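Local coordinates for protein tyrosine--tRNA ligase, mitochondrial (Coccidioides posadasii, PDB 5IJX) that probably joins L-tyrosine to mitochondrial tRNA(Tyr) at the cost of ATP, here as a C-terminally truncated chain that holds the class I catalytic domain, at residues I61-V66 / D270-L275; L79-M84 / Y315-R320; R152-E157 / F335-A340. One frame throughout, in Å; residues are numbered along the deposited sequence.

Overall arrangement
Leaving the N-terminal helix, the chain opens all three contacts before it closes any. Residues 61-66, 79-84 and 152-157 come first, and their partners 270-275, 315-320 and 335-340 follow in the same order, so every pair of loops crosses. Contact 1 joins the end of helix 54-63 to the loop leading into strand 279-283 of the nucleotide-binding sheet. Contact 2 joins the loop between strand 67-72 and helix 84-95 to helix 311-319, and contact 3 the end of helix 126-154 to the start of helix 338-350, near the truncated C-terminal end. Contacts 1 and 2 lie on opposite sides of the chain's centre, their centres about 36 Å apart; for contacts 2 and 3 it is about 21 Å.

Contact 1. Residues I61-V66 / D270-L275; sequences ITRKRV and DEDPDL
Lys64 and Arg63 reach Leu275 in two ways, one by a hydrogen bond, one by side-chain packing. Lys64 has already left the helical conformation of residues 61-63, and its CG stands anti to the backbone N (chi1 -168°). From there the chain runs fully extended, carrying the ammonium to the backbone of the other segment: Lys64 NZ donates to Leu275 O at 3.1 Å. The bond is fairly straight at the acceptor (C=O...N 157°), the nitrogen somewhat out of the carbonyl plane. Gln234 OE1 takes a second bond from the same NZ.

The Arg63 chain, bent at chi2 (-145°), crosses the Leu275 side chain at about a right angle. It lies along the leucine methyls with its CB and its guanidinium end: Leu275 CD2 lies 4.1 Å from Arg63 CB, and Leu275 CD1 3.9 Å from Arg63 NH1. Asp272 OD2, 4.2 Å from Arg63 NH1 and well out of the guanidinium plane, adds only charge; Lys59 takes that oxygen and also holds Asp274. Glu30 of helix 7-31 offers Arg63 NE a second, long and weak charge partner. Leu275 N bonds back to Asp272 O at 3.0 Å, giving the loop a tight turn. On this surface the Lys64 bond adds to the two Lys59 salt bridges in holding the end of helix 54-63 to the loop, while Arg63 adds packing and probably a general attraction to Asp272.

Contact 2. Residues L79-M84 / Y315-R320; sequences LHIGHM and YQYFVR
Ile81 meets two aromatic residues of helix 311-319, Tyr317 and Phe318, with a different branch for each. Its CB points toward that helix. The CG2 methyl comes off beside the backbone N and lands at the edge of the Phe318 ring, near its plane, with Ile81 CG2 3.9 Å from Phe318 CZ and 4.1 Å from Phe318 CE1. Phe318 approaches from the opposite direction, and Phe365 meets its ring as well. Ile81 is the second residue of the sequence His80-Ile81-Gly82-His83, the HIGH signature of class I synthetases, which in this class of enzymes helps to bind ATP; it sits after strand 67-72 at the entry to helix 84-95. Within that motif the two histidines pack together, His83 CD2 lying 3.3 Å above the plane of the His80 ring, toward its rim. The other branch of Ile81, CG1, lies between the backbone N and the carbonyl carbon (chi1 65°) and continues extended to CD1. This end methyl reaches the phenol of Tyr317 obliquely: Ile81 CD1 is nearest Tyr317 CE2, and it stands 3.8 Å from Tyr317 OH. Val302 touches the Tyr317 side chain and also pairs with Ile81 through the backbone.

Contact 3. Residues R152-E157 / F335-A340; sequences RKHGFE and FVPTPA
The first torsion of His154 (chi1 -80°) sets CG anti to its carbonyl carbon and lays the imidazole against the backbone and CB of Phe335; the same torsion in Phe335 sends its own ring away from the histidine. The two side chains meet at about a right angle. What covers the imidazole is the Phe335 methylene. Phe335 CB sits 3.5 Å from the centroid of the His154 ring and only 6° off its normal, a CH-pi contact squarely over one face. The phenyl ring leads away and meets Trp92 of helix 84-95. Around the rim of the imidazole, Val336 CG1 comes in the ring plane, 3.8 Å from His154 CE1, and Pro337 CD lies near that plane, 4.1 Å from His154 ND1. Pro337 holds the N-cap position of helix 338-350, so the end of helix 126-154 packs on the residues leading into that helix. Tyr150 serves both partners: its ring meets His154 edge-to-face, and its OH bonds to Phe335 N. Phe335 O lies above the ring plane near ND1, on the face that CB covers, so no in-plane hydrogen bond can form with it. The imidazole therefore acts here as a flat packing surface.

Contact 1. Residues I61-V66 / D270-L275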
loop_
_atom_site.group_PDB
_atom_site.type_symbol
_atom_site.label_atom_id
_atom_site.label_comp_id
_atom_site.label_asym_id
_atom_site.label_seq_id
_atom_site.Cartn_x
_atom_site.Cartn_y
_atom_site.Cartn_z
ATOM N N ILE A 61 22.044 14.778 -19.448
ATOM C CA ILE A 61 21.336 15.027 -20.699
ATOM C C ILE A 61 22.320 15.107 -21.857
ATOM O O ILE A 61 22.057 14.596 -22.953
ATOM C CB ILE A 61 20.487 16.307 -20.583
ATOM C CG1 ILE A 61 19.495 16.177 -19.420
ATOM C CG2 ILE A 61 19.752 16.578 -21.887
ATOM C CD1 ILE A 61 18.668 17.422 -19.159
ATOM N N THR A 62 23.469 15.746 -21.636
ATOM C CA THR A 62 24.448 15.883 -22.710
ATOM C C THR A 62 25.008 14.525 -23.126
ATOM O O THR A 62 25.207 14.268 -24.320
ATOM C CB THR A 62 25.574 16.817 -22.267
ATOM O OG1 THR A 62 25.032 18.111 -21.974
ATOM C CG2 THR A 62 26.625 16.953 -23.354
ATOM N N ARG A 63 25.262 13.644 -22.160
ATOM C CA ARG A 63 25.908 12.366 -22.427
ATOM C C ARG A 63 24.934 11.237 -22.753
ATOM O O ARG A 63 25.377 10.175 -23.203
ATOM C CB ARG A 63 26.748 11.931 -21.222
ATOM C CG ARG A 63 28.091 12.622 -21.074
ATOM C CD ARG A 63 29.112 11.645 -20.509
ATOM N NE ARG A 63 30.260 12.310 -19.898
ATOM C CZ ARG A 63 31.009 11.776 -18.937
ATOM N NH1 ARG A 63 30.730 10.570 -18.457
ATOM N NH2 ARG A 63 32.035 12.453 -18.444
ATOM N N LYS A 64 23.634 11.424 -22.538
ATOM C CA LYS A 64 22.710 10.299 -22.565
ATOM C C LYS A 64 21.353 10.747 -23.085
ATOM O O LYS A 64 20.822 11.768 -22.641
ATOM C CB LYS A 64 22.574 9.697 -21.164
ATOM C CG LYS A 64 21.870 8.360 -21.113
ATOM C CD LYS A 64 21.945 7.784 -19.711
ATOM C CE LYS A 64 21.403 6.368 -19.650
ATOM N NZ LYS A 64 21.624 5.752 -18.312
ATOM N N ARG A 65 20.798 9.972 -24.020
ATOM C CA ARG A 65 19.474 10.242 -24.584
ATOM C C ARG A 65 18.423 9.738 -23.597
ATOM O O ARG A 65 17.821 8.674 -23.759
ATOM C CB ARG A 65 19.332 9.578 -25.948
ATOM C CG ARG A 65 18.131 10.049 -26.760
ATOM C CD ARG A 65 17.944 9.204 -28.015
ATOM N NE ARG A 65 19.043 9.362 -28.969
ATOM C CZ ARG A 65 19.032 10.187 -30.015
ATOM N NH1 ARG A 65 17.976 10.952 -30.267
ATOM N NH2 ARG A 65 20.085 10.248 -30.819
ATOM N N VAL A 66 18.196 10.532 -22.549
ATOM C CA VAL A 66 17.331 10.134 -21.442
ATOM C C VAL A 66 15.887 10.524 -21.729
ATOM O O VAL A 66 15.583 11.108 -22.776
ATOM C CB VAL A 66 17.806 10.753 -20.115
ATOM C CG1 VAL A 66 19.198 10.250 -19.760
ATOM C CG2 VAL A 66 17.780 12.277 -20.184
ATOM N N ASP A 270 32.875 0.122 -12.277
ATOM C CA ASP A 270 33.203 1.548 -12.311
ATOM C C ASP A 270 32.312 2.296 -13.304
ATOM O O ASP A 270 32.722 2.592 -14.426
ATOM C CB ASP A 270 34.682 1.748 -12.673
ATOM C CG ASP A 270 35.067 1.079 -13.984
ATOM O OD1 ASP A 270 35.788 1.711 -14.785
ATOM O OD2 ASP A 270 34.655 -0.077 -14.210
ATOM N N GLU A 271 31.089 2.593 -12.879
ATOM C CA GLU A 271 30.137 3.364 -13.661
ATOM C C GLU A 271 29.876 4.693 -12.964
ATOM O O GLU A 271 29.883 4.776 -11.732
ATOM C CB GLU A 271 28.821 2.599 -13.838
ATOM C CG GLU A 271 28.956 1.298 -14.618
ATOM C CD GLU A 271 27.713 0.427 -14.532
ATOM O OE1 GLU A 271 26.833 0.714 -13.692
ATOM O OE2 GLU A 271 27.617 -0.549 -15.306
ATOM N N ASP A 272 29.646 5.730 -13.757
ATOM C CA ASP A 272 29.436 7.061 -13.202
ATOM C C ASP A 272 28.044 7.151 -12.589
ATOM O O ASP A 272 27.051 7.060 -13.319
ATOM C CB ASP A 272 29.598 8.121 -14.280
ATOM C CG ASP A 272 29.397 9.526 -13.745
ATOM O OD1 ASP A 272 29.545 9.722 -12.520
ATOM O OD2 ASP A 272 29.095 10.431 -14.550
ATOM N N PRO A 273 27.919 7.342 -11.270
ATOM C CA PRO A 273 26.575 7.383 -10.671
ATOM C C PRO A 273 25.701 8.489 -11.233
ATOM O O PRO A 273 24.483 8.307 -11.345
ATOM C CB PRO A 273 26.856 7.595 -9.176
ATOM C CG PRO A 273 28.287 7.223 -8.982
ATOM C CD PRO A 273 28.974 7.554 -10.264
ATOM N N ASP A 274 26.288 9.634 -11.589
ATOM C CA ASP A 274 25.503 10.738 -12.130
ATOM C C ASP A 274 24.736 10.343 -13.384
ATOM O O ASP A 274 23.736 10.991 -13.715
ATOM C CB ASP A 274 26.417 11.927 -12.432
ATOM C CG ASP A 274 26.999 12.548 -11.178
ATOM O OD1 ASP A 274 26.861 11.940 -10.096
ATOM O OD2 ASP A 274 27.598 13.640 -11.274
ATOM N N LEU A 275 25.176 9.301 -14.089
ATOM C CA LEU A 275 24.492 8.835 -15.287
ATOM C C LEU A 275 23.403 7.813 -14.992
ATOM O O LEU A 275 22.640 7.465 -15.901
ATOM C CB LEU A 275 25.506 8.231 -16.266
ATOM C CG LEU A 275 26.582 9.187 -16.785
ATOM C CD1 LEU A 275 27.569 8.446 -17.672
ATOM C CD2 LEU A 275 25.960 10.350 -17.539
#

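Contact 2. Residues L79-M84 / Y315-R320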
loop_
_atom_site.group_PDB
_atom_site.type_symbol
_atom_site.label_atom_id
_atom_site.label_comp_id
_atom_site.label_asym_id
_atom_site.label_seq_id
_atom_site.Cartn_x
_atom_site.Cartn_y
_atom_site.Cartn_z
ATOM N N LEU A 79 -7.545 20.966 -19.304
ATOM C CA LEU A 79 -6.297 21.628 -18.974
ATOM C C LEU A 79 -6.459 23.141 -19.089
ATOM O O LEU A 79 -7.355 23.651 -19.768
ATOM C CB LEU A 79 -5.173 21.161 -19.901
ATOM C CG LEU A 79 -4.820 19.674 -19.883
ATOM C CD1 LEU A 79 -3.854 19.356 -21.015
ATOM C CD2 LEU A 79 -4.225 19.276 -18.541
ATOM N N HIS A 80 -5.577 23.858 -18.402
ATOM C CA HIS A 80 -5.473 25.303 -18.502
ATOM C C HIS A 80 -4.020 25.650 -18.785
ATOM O O HIS A 80 -3.133 24.794 -18.726
ATOM C CB HIS A 80 -5.964 25.994 -17.223
ATOM C CG HIS A 80 -5.436 25.380 -15.965
ATOM N ND1 HIS A 80 -4.334 25.872 -15.299
ATOM C CD2 HIS A 80 -5.858 24.308 -15.254
ATOM C CE1 HIS A 80 -4.101 25.131 -14.231
ATOM N NE2 HIS A 80 -5.011 24.175 -14.181
ATOM N N ILE A 81 -3.773 26.922 -19.104
ATOM C CA ILE A 81 -2.420 27.326 -19.456
ATOM C C ILE A 81 -1.445 27.039 -18.321
ATOM O O ILE A 81 -0.248 26.860 -18.568
ATOM C CB ILE A 81 -2.400 28.815 -19.873
ATOM C CG1 ILE A 81 -2.763 29.726 -18.697
ATOM C CG2 ILE A 81 -3.362 29.035 -21.039
ATOM C CD1 ILE A 81 -2.701 31.215 -19.031
ATOM N N GLY A 82 -1.936 26.946 -17.082
ATOM C CA GLY A 82 -1.051 26.688 -15.958
ATOM C C GLY A 82 -0.233 25.420 -16.125
ATOM O O GLY A 82 0.947 25.380 -15.766
ATOM N N HIS A 83 -0.848 24.366 -16.662
ATOM C CA HIS A 83 -0.148 23.100 -16.847
ATOM C C HIS A 83 0.919 23.151 -17.933
ATOM O O HIS A 83 1.679 22.186 -18.069
ATOM C CB HIS A 83 -1.135 21.988 -17.213
ATOM C CG HIS A 83 -2.206 21.754 -16.193
ATOM N ND1 HIS A 83 -1.959 21.159 -14.975
ATOM C CD2 HIS A 83 -3.534 22.009 -16.224
ATOM C CE1 HIS A 83 -3.087 21.071 -14.293
ATOM N NE2 HIS A 83 -4.058 21.579 -15.030
HETATM N N MSE A 84 1.001 24.230 -18.704
HETATM C CA MSE A 84 1.713 24.172 -19.976
HETATM C C MSE A 84 3.233 24.199 -19.866
HETATM O O MSE A 84 3.915 23.619 -20.708
HETATM C CB MSE A 84 1.247 25.317 -20.883
HETATM C CG MSE A 84 -0.095 25.045 -21.551
HETATM SE SE MSE A 84 -0.099 23.396 -22.593
HETATM C CE MSE A 84 1.575 23.656 -23.558
ATOM N N TYR A 315 -6.809 33.763 -27.394
ATOM C CA TYR A 315 -6.075 34.842 -28.042
ATOM C C TYR A 315 -6.224 36.140 -27.259
ATOM O O TYR A 315 -5.236 36.816 -26.953
ATOM C CB TYR A 315 -6.581 35.014 -29.475
ATOM C CG TYR A 315 -5.688 35.858 -30.349
ATOM C CD1 TYR A 315 -4.749 35.270 -31.184
ATOM C CD2 TYR A 315 -5.784 37.243 -30.343
ATOM C CE1 TYR A 315 -3.932 36.036 -31.985
ATOM C CE2 TYR A 315 -4.969 38.014 -31.144
ATOM C CZ TYR A 315 -4.044 37.404 -31.961
ATOM O OH TYR A 315 -3.229 38.165 -32.762
ATOM N N GLN A 316 -7.463 36.491 -26.907
ATOM C CA GLN A 316 -7.715 37.723 -26.169
ATOM C C GLN A 316 -6.919 37.764 -24.872
ATOM O O GLN A 316 -6.395 38.816 -24.490
ATOM C CB GLN A 316 -9.210 37.862 -25.882
ATOM C CG GLN A 316 -9.609 39.160 -25.198
ATOM C CD GLN A 316 -11.114 39.298 -25.090
ATOM O OE1 GLN A 316 -11.859 38.448 -25.577
ATOM N NE2 GLN A 316 -11.569 40.370 -24.453
ATOM N N TYR A 317 -6.816 36.628 -24.180
ATOM C CA TYR A 317 -6.027 36.593 -22.956
ATOM C C TYR A 317 -4.576 36.933 -23.244
ATOM O O TYR A 317 -3.976 37.773 -22.562
ATOM C CB TYR A 317 -6.120 35.222 -22.285
ATOM C CG TYR A 317 -5.241 35.105 -21.054
ATOM C CD1 TYR A 317 -5.683 35.555 -19.816
ATOM C CD2 TYR A 317 -3.967 34.554 -21.132
ATOM C CE1 TYR A 317 -4.884 35.455 -18.690
ATOM C CE2 TYR A 317 -3.162 34.451 -20.010
ATOM C CZ TYR A 317 -3.626 34.903 -18.792
ATOM O OH TYR A 317 -2.831 34.804 -17.672
ATOM N N PHE A 318 -3.986 36.294 -24.257
ATOM C CA PHE A 318 -2.560 36.519 -24.475
ATOM C C PHE A 318 -2.266 37.881 -25.101
ATOM O O PHE A 318 -1.131 38.358 -25.002
ATOM C CB PHE A 318 -1.967 35.396 -25.325
ATOM C CG PHE A 318 -1.777 34.114 -24.569
ATOM C CD1 PHE A 318 -2.770 33.152 -24.558
ATOM C CD2 PHE A 318 -0.613 33.878 -23.854
ATOM C CE1 PHE A 318 -2.604 31.972 -23.855
ATOM C CE2 PHE A 318 -0.442 32.698 -23.149
ATOM C CZ PHE A 318 -1.441 31.745 -23.151
ATOM N N VAL A 319 -3.254 38.524 -25.728
ATOM C CA VAL A 319 -3.033 39.865 -26.266
ATOM C C VAL A 319 -2.776 40.854 -25.136
ATOM O O VAL A 319 -1.915 41.735 -25.246
ATOM C CB VAL A 319 -4.231 40.299 -27.132
ATOM C CG1 VAL A 319 -4.172 41.791 -27.436
ATOM C CG2 VAL A 319 -4.261 39.510 -28.429
ATOM N N ARG A 320 -3.520 40.729 -24.034
ATOM C CA ARG A 320 -3.499 41.708 -22.952
ATOM C C ARG A 320 -2.397 41.448 -21.932
ATOM O O ARG A 320 -2.534 41.843 -20.766
ATOM C CB ARG A 320 -4.861 41.740 -22.256
#

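Contact 3. Residues R152-E157 / F335-A340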
loop_
_atom_site.group_PDB
_atom_site.type_symbol
_atom_site.label_atom_id
_atom_site.label_comp_id
_atom_site.label_asym_id
_atom_site.label_seq_id
_atom_site.Cartn_x
_atom_site.Cartn_y
_atom_site.Cartn_z
ATOM N N ARG A 152 8.133 20.934 -36.302
ATOM C CA ARG A 152 8.752 20.808 -37.616
ATOM C C ARG A 152 8.486 22.041 -38.474
ATOM O O ARG A 152 8.650 22.000 -39.697
ATOM C CB ARG A 152 8.245 19.554 -38.329
ATOM N N LYS A 153 8.069 23.143 -37.845
ATOM C CA LYS A 153 7.820 24.395 -38.545
ATOM C C LYS A 153 8.840 25.482 -38.243
ATOM O O LYS A 153 8.998 26.398 -39.054
ATOM C CB LYS A 153 6.416 24.920 -38.198
ATOM C CG LYS A 153 6.268 26.436 -38.234
ATOM C CD LYS A 153 4.834 26.848 -37.971
ATOM C CE LYS A 153 4.678 28.354 -38.048
ATOM N NZ LYS A 153 3.320 28.789 -37.635
ATOM N N HIS A 154 9.521 25.411 -37.108
ATOM C CA HIS A 154 10.450 26.457 -36.696
ATOM C C HIS A 154 11.893 26.355 -37.230
ATOM O O HIS A 154 12.501 27.389 -37.506
ATOM C CB HIS A 154 10.477 26.507 -35.172
ATOM C CG HIS A 154 9.313 27.241 -34.585
ATOM N ND1 HIS A 154 9.420 28.516 -34.072
ATOM C CD2 HIS A 154 8.012 26.891 -34.455
ATOM C CE1 HIS A 154 8.238 28.914 -33.636
ATOM N NE2 HIS A 154 7.366 27.946 -33.858
ATOM N N GLY A 155 12.458 25.155 -37.375
ATOM C CA GLY A 155 11.797 23.903 -37.075
ATOM C C GLY A 155 12.775 22.756 -36.942
ATOM O O GLY A 155 13.943 22.863 -37.320
ATOM N N PHE A 156 12.285 21.647 -36.402
ATOM C CA PHE A 156 13.114 20.510 -36.039
ATOM C C PHE A 156 12.792 19.331 -36.946
ATOM O O PHE A 156 11.622 18.965 -37.107
ATOM C CB PHE A 156 12.895 20.147 -34.569
ATOM C CG PHE A 156 13.312 21.233 -33.616
ATOM C CD1 PHE A 156 14.446 21.090 -32.834
ATOM C CD2 PHE A 156 12.579 22.405 -33.518
ATOM C CE1 PHE A 156 14.835 22.091 -31.962
ATOM C CE2 PHE A 156 12.962 23.411 -32.651
ATOM C CZ PHE A 156 14.091 23.254 -31.871
ATOM N N GLU A 157 13.830 18.747 -37.537
ATOM C CA GLU A 157 13.657 17.643 -38.476
ATOM C C GLU A 157 13.255 16.385 -37.716
ATOM O O GLU A 157 14.043 15.845 -36.933
ATOM C CB GLU A 157 14.947 17.418 -39.259
ATOM N N PHE A 335 7.958 28.463 -29.496
ATOM C CA PHE A 335 9.171 27.872 -30.045
ATOM C C PHE A 335 9.975 28.857 -30.886
ATOM O O PHE A 335 10.957 28.456 -31.519
ATOM C CB PHE A 335 8.832 26.644 -30.897
ATOM C CG PHE A 335 8.580 25.382 -30.106
ATOM C CD1 PHE A 335 8.510 25.395 -28.722
ATOM C CD2 PHE A 335 8.425 24.171 -30.762
ATOM C CE1 PHE A 335 8.286 24.227 -28.015
ATOM C CE2 PHE A 335 8.199 23.004 -30.058
ATOM C CZ PHE A 335 8.130 23.033 -28.685
ATOM N N VAL A 336 9.586 30.128 -30.909
ATOM C CA VAL A 336 10.311 31.082 -31.753
ATOM C C VAL A 336 11.760 31.154 -31.285
ATOM O O VAL A 336 12.015 31.134 -30.064
ATOM C CB VAL A 336 9.649 32.469 -31.704
ATOM C CG1 VAL A 336 8.170 32.372 -32.051
ATOM C CG2 VAL A 336 9.834 33.101 -30.340
ATOM N N PRO A 337 12.743 31.223 -32.183
ATOM C CA PRO A 337 14.135 31.333 -31.734
ATOM C C PRO A 337 14.348 32.546 -30.843
ATOM O O PRO A 337 13.657 33.562 -30.960
ATOM C CB PRO A 337 14.923 31.457 -33.043
ATOM C CG PRO A 337 14.063 30.794 -34.062
ATOM C CD PRO A 337 12.647 31.071 -33.645
ATOM N N THR A 338 15.322 32.430 -29.940
ATOM C CA THR A 338 15.651 33.553 -29.066
ATOM C C THR A 338 16.094 34.795 -29.833
ATOM O O THR A 338 15.665 35.899 -29.454
ATOM C CB THR A 338 16.728 33.136 -28.056
ATOM O OG1 THR A 338 17.925 32.758 -28.745
ATOM C CG2 THR A 338 16.250 31.968 -27.211
ATOM N N PRO A 339 16.922 34.711 -30.882
ATOM C CA PRO A 339 17.277 35.950 -31.598
ATOM C C PRO A 339 16.077 36.623 -32.235
ATOM O O PRO A 339 15.952 37.851 -32.168
ATOM C CB PRO A 339 18.297 35.470 -32.639
ATOM C CG PRO A 339 17.970 34.042 -32.847
ATOM C CD PRO A 339 17.545 33.531 -31.508
ATOM N N ALA A 340 15.183 35.845 -32.853
ATOM C CA ALA A 340 13.959 36.416 -33.403
ATOM C C ALA A 340 13.172 37.170 -32.340
ATOM O O ALA A 340 12.505 38.165 -32.651
ATOM C CB ALA A 340 13.100 35.312 -34.024
#